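Local coordinates for response regulator FixJ (Bradyrhizobium japonicum, PDB 5XSO), which acts as the response regulator of an oxygen-sensing two-component system and, when activated by FixL, induces expression of nifA and fixK, at residues H16-D21 with Q48-A53; I74-R79 with F87-M92. All blocks are in the same frame, centred on the assembly; numbering follows the deposited sequence.

Contact 1. Residues H16-D21 with Q48-A53; sequences HIYVID and QAFLDA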
# COMPACT_ATOMS: atom_id res chain seq x y z
N HIS A 16 -0.08 12.10 11.06
CA HIS A 16 0.34 11.26 12.17
C HIS A 16 1.60 10.48 11.79
O HIS A 16 1.73 10.01 10.66
CB HIS A 16 -0.73 10.26 12.60
CG HIS A 16 -0.56 9.82 14.01
ND1 HIS A 16 -0.94 10.61 15.08
CD2 HIS A 16 0.06 8.74 14.54
CE1 HIS A 16 -0.61 10.00 16.21
NE2 HIS A 16 -0.00 8.87 15.91
N ILE A 17 2.54 10.37 12.73
CA ILE A 17 3.83 9.72 12.49
C ILE A 17 3.96 8.52 13.41
O ILE A 17 3.71 8.64 14.62
CB ILE A 17 5.02 10.67 12.71
CG1 ILE A 17 4.81 12.06 12.06
CG2 ILE A 17 6.38 10.00 12.21
CD1 ILE A 17 4.53 11.95 10.56
N TYR A 18 4.36 7.37 12.87
CA TYR A 18 4.61 6.19 13.68
C TYR A 18 6.13 6.03 13.75
O TYR A 18 6.75 5.65 12.75
CB TYR A 18 3.93 4.95 13.10
CG TYR A 18 2.42 5.07 13.11
CD1 TYR A 18 1.73 5.17 14.32
CD2 TYR A 18 1.70 5.16 11.92
CE1 TYR A 18 0.36 5.30 14.35
CE2 TYR A 18 0.28 5.29 11.94
CZ TYR A 18 -0.37 5.38 13.15
OH TYR A 18 -1.74 5.54 13.21
N VAL A 19 6.71 6.31 14.91
CA VAL A 19 8.17 6.23 15.09
C VAL A 19 8.54 4.85 15.62
O VAL A 19 7.99 4.40 16.64
CB VAL A 19 8.66 7.32 16.07
CG1 VAL A 19 10.16 7.14 16.39
CG2 VAL A 19 8.41 8.73 15.47
N ILE A 20 9.51 4.21 14.97
CA ILE A 20 9.97 2.89 15.38
C ILE A 20 11.47 2.98 15.60
O ILE A 20 12.23 3.13 14.64
CB ILE A 20 9.65 1.80 14.35
CG1 ILE A 20 8.15 1.77 14.03
CG2 ILE A 20 10.15 0.47 14.89
CD1 ILE A 20 7.80 0.80 12.87
N ASP A 21 11.90 2.96 16.87
CA ASP A 21 13.33 3.11 17.12
C ASP A 21 13.62 2.51 18.48
O ASP A 21 12.92 2.81 19.44
CB ASP A 21 13.79 4.57 17.08
CG ASP A 21 15.28 4.70 16.84
OD1 ASP A 21 16.08 3.98 17.49
OD2 ASP A 21 15.65 5.49 15.95
N GLN A 48 7.80 -6.06 17.32
CA GLN A 48 6.53 -6.77 17.33
C GLN A 48 5.41 -5.83 17.71
O GLN A 48 4.32 -5.88 17.13
CB GLN A 48 6.60 -7.95 18.30
N ALA A 49 5.67 -4.94 18.67
CA ALA A 49 4.66 -4.02 19.15
C ALA A 49 4.02 -3.24 18.01
O ALA A 49 2.80 -3.04 17.99
CB ALA A 49 5.28 -3.07 20.17
N PHE A 50 4.82 -2.76 17.07
CA PHE A 50 4.25 -2.03 15.93
C PHE A 50 3.35 -2.95 15.10
O PHE A 50 2.23 -2.58 14.73
CB PHE A 50 5.36 -1.44 15.05
CG PHE A 50 4.85 -0.82 13.79
CD1 PHE A 50 4.21 0.42 13.82
CD2 PHE A 50 4.97 -1.50 12.56
CE1 PHE A 50 3.71 1.00 12.67
CE2 PHE A 50 4.44 -0.93 11.40
CZ PHE A 50 3.82 0.32 11.45
N LEU A 51 3.84 -4.15 14.79
CA LEU A 51 3.05 -5.05 13.96
C LEU A 51 1.78 -5.49 14.67
O LEU A 51 0.74 -5.67 14.03
CB LEU A 51 3.88 -6.25 13.53
CG LEU A 51 5.14 -5.93 12.74
CD1 LEU A 51 6.11 -7.06 12.93
CD2 LEU A 51 4.84 -5.70 11.26
N ASP A 52 1.85 -5.67 16.00
CA ASP A 52 0.65 -5.99 16.78
C ASP A 52 -0.37 -4.87 16.67
O ASP A 52 -1.57 -5.13 16.55
CB ASP A 52 1.01 -6.21 18.25
CG ASP A 52 1.76 -7.50 18.49
OD1 ASP A 52 2.20 -8.17 17.51
OD2 ASP A 52 1.93 -7.84 19.67
N ALA A 53 0.08 -3.62 16.71
CA ALA A 53 -0.85 -2.50 16.63
C ALA A 53 -1.34 -2.24 15.21
O ALA A 53 -2.42 -1.66 15.03
CB ALA A 53 -0.21 -1.24 17.21
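The CA atoms of Ile20 and Phe50, 7.6 Å apart, are the nearest pair across the two segments, where strand 16-20 of the receiver domain packs against helix 47-53. Tyr18 and Ile20, two residues apart on the strand, point their CB atoms at the helix, and Phe50 alone answers from the helix side. Phe50 CG stands anti to the backbone N (chi1 173°), which carries the ring toward the strand. Ile20 meets it over one face: Ile20 CD1 lies 3.6 Å from the centroid of the Phe50 ring, 17° off the normal, a CH-pi contact offset toward the rim, where Phe50 CG is its nearest atom at 3.5 Å. The two side chains cross at about a right angle. Further along the ring, Phe50 CE1 rests 4.0 Å from Tyr18 CB, while the phenol leads away and its OH is hydrogen-bonded to Ser58 O. Phe44 of the neighbouring strand adds an edge-to-face ring contact to Phe50. An alanine in place of Phe50 would remove the whole ring, which would probably leave Ile20 CD1 without its aromatic face and open a gap between helix and sheet. At the strand's C-terminal end Asp21, probably a magnesium ligand, follows Ile20 directly. Dispersion and CH-pi contact, not polar pairing, join the two segments here.

Contact 2. Residues I74-R79 with F87-M92; sequences IELLKR and FPILIM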
# COMPACT_ATOMS: atom_id res chain seq x y z
N ILE A 74 14.41 -4.27 5.82
CA ILE A 74 13.86 -5.23 4.87
C ILE A 74 12.65 -5.94 5.46
O ILE A 74 11.62 -6.11 4.79
CB ILE A 74 14.94 -6.25 4.45
CG1 ILE A 74 15.97 -5.58 3.54
CG2 ILE A 74 14.30 -7.46 3.75
CD1 ILE A 74 17.12 -6.52 3.21
N GLU A 75 12.77 -6.41 6.70
CA GLU A 75 11.70 -7.22 7.28
C GLU A 75 10.45 -6.38 7.49
O GLU A 75 9.33 -6.81 7.17
CB GLU A 75 12.17 -7.85 8.59
CG GLU A 75 11.20 -8.92 9.20
CD GLU A 75 10.89 -10.11 8.26
OE1 GLU A 75 11.64 -11.12 8.28
OE2 GLU A 75 9.88 -10.04 7.51
N LEU A 76 10.63 -5.15 8.00
CA LEU A 76 9.53 -4.22 8.16
C LEU A 76 8.79 -4.05 6.84
O LEU A 76 7.56 -4.22 6.76
CB LEU A 76 10.06 -2.88 8.65
CG LEU A 76 8.98 -1.82 8.79
CD1 LEU A 76 8.00 -2.26 9.83
CD2 LEU A 76 9.60 -0.44 9.13
N LEU A 77 9.53 -3.74 5.77
CA LEU A 77 8.90 -3.55 4.47
C LEU A 77 8.21 -4.83 3.99
O LEU A 77 7.08 -4.78 3.47
CB LEU A 77 9.94 -3.07 3.45
CG LEU A 77 9.98 -1.58 3.16
CD1 LEU A 77 8.66 -1.19 2.48
CD2 LEU A 77 10.20 -0.76 4.42
N LYS A 78 8.84 -5.99 4.16
CA LYS A 78 8.19 -7.23 3.75
C LYS A 78 6.86 -7.43 4.48
O LYS A 78 5.85 -7.77 3.86
CB LYS A 78 9.12 -8.43 3.95
CG LYS A 78 10.18 -8.48 2.86
CD LYS A 78 10.97 -9.78 2.83
CE LYS A 78 12.12 -9.69 1.82
NZ LYS A 78 13.16 -10.74 2.01
N ARG A 79 6.84 -7.20 5.80
CA ARG A 79 5.58 -7.33 6.54
C ARG A 79 4.55 -6.28 6.12
O ARG A 79 3.36 -6.58 6.01
CB ARG A 79 5.82 -7.24 8.05
CG ARG A 79 6.84 -8.23 8.63
CD ARG A 79 6.26 -9.61 8.88
NE ARG A 79 6.34 -9.99 10.30
CZ ARG A 79 7.45 -10.42 10.91
NH1 ARG A 79 8.59 -10.52 10.23
NH2 ARG A 79 7.43 -10.74 12.20
N PHE A 87 0.60 2.91 4.29
CA PHE A 87 1.42 3.91 5.01
C PHE A 87 2.75 4.11 4.30
O PHE A 87 3.46 3.13 4.05
CB PHE A 87 1.72 3.45 6.42
CG PHE A 87 0.54 3.30 7.33
CD1 PHE A 87 0.75 2.99 8.67
CD2 PHE A 87 -0.78 3.45 6.89
CE1 PHE A 87 -0.34 2.81 9.56
CE2 PHE A 87 -1.85 3.29 7.76
CZ PHE A 87 -1.63 2.97 9.09
N PRO A 88 3.17 5.34 4.00
CA PRO A 88 4.54 5.52 3.50
C PRO A 88 5.55 5.26 4.62
O PRO A 88 5.29 5.52 5.81
CB PRO A 88 4.57 7.00 3.07
CG PRO A 88 3.54 7.68 3.95
CD PRO A 88 2.47 6.62 4.23
N ILE A 89 6.72 4.75 4.23
CA ILE A 89 7.77 4.44 5.20
C ILE A 89 9.07 5.19 4.86
O ILE A 89 9.58 5.08 3.73
CB ILE A 89 8.04 2.93 5.29
CG1 ILE A 89 6.74 2.18 5.64
CG2 ILE A 89 9.15 2.69 6.34
CD1 ILE A 89 6.77 0.69 5.25
N LEU A 90 9.62 5.91 5.84
CA LEU A 90 10.95 6.50 5.74
C LEU A 90 11.91 5.75 6.67
O LEU A 90 11.54 5.38 7.80
CB LEU A 90 10.92 7.99 6.17
CG LEU A 90 9.84 8.83 5.49
CD1 LEU A 90 9.91 10.27 6.04
CD2 LEU A 90 10.10 8.81 3.94
N ILE A 91 13.14 5.53 6.20
CA ILE A 91 14.14 4.73 6.90
C ILE A 91 15.25 5.65 7.36
O ILE A 91 15.83 6.38 6.54
CB ILE A 91 14.70 3.63 5.98
CG1 ILE A 91 13.57 2.69 5.51
CG2 ILE A 91 15.85 2.91 6.66
CD1 ILE A 91 12.94 1.92 6.62
N MET A 92 15.56 5.62 8.68
CA MET A 92 16.69 6.32 9.28
C MET A 92 17.87 5.35 9.38
O MET A 92 17.69 4.20 9.75
CB MET A 92 16.36 6.86 10.68
CG MET A 92 15.13 7.70 10.69
SD MET A 92 14.91 8.27 12.40
CE MET A 92 14.16 6.79 13.07
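Ile89 and Leu77 meet tip to tip between helix 73-82 and strand 89-93, and these two residues bury the most surface in the contact. The end of Ile89 fits against the fork of Leu77: Ile89 CD1 lies 3.8 Å from Leu77 CD1 and equally 3.8 Å from Leu77 CD2, so both methyls of the leucine share one methyl of the isoleucine. Ile89 sends CG1 anti to its carbonyl carbon (chi1 -57°), and the nearly extended second torsion (chi2 159°) carries CD1 out to the helix. Its other branch serves as well, with Ile89 CG2 4.1 Å from Leu77 CD2 and 4.2 Å from Leu76 CD2. Leu76 is the third main participant; it comes from the neighbouring position on the helix, and its side chain also touches Ser64 on strand 61-65. Ile91, further along the same strand face, reaches Leu77 more loosely, Ile91 CD1 to Leu77 CD2 at 4.4 Å, and leans on Ala101 and Ala104 of helix 98-106.

The axes of segments 74-79 and 89-92 run antiparallel (171°), 10.7 Å apart at closest approach, as expected where the helix of a beta-alpha-beta unit returns over the sheet between parallel strands 61-65 and 89-93. On the other strand face Leu90 packs against helix 119-138, so the strand is covered from both sides. Between these two segments the meeting groups are aliphatic methyls throughout, and their close fit in a buried setting joins the helix to the very strand that its own crossover leads into.

In the fold
Both contacts are buried and lie in the core of the receiver domain, each setting a helix on the same five-stranded parallel sheet, and their centres are 11 Å apart. They use different strands, 16-20 in contact 1 and 89-93 in contact 2, with strand 61-65 between them. The two sites join directly: Phe50 CE2 comes to 4.1 Å from Leu76 CD1, and Leu51 CD2 to 3.7 Å from Arg79 CB, so helices 47-53 and 73-82 are neighbours. Contact 1 turns on an aromatic face, whereas contact 2 is purely aliphatic. At the C-terminal ends of the strands Asp21 OD2 lies 3.5 Å from Met92 CE, so the strand of contact 2 passes close to the probable magnesium site.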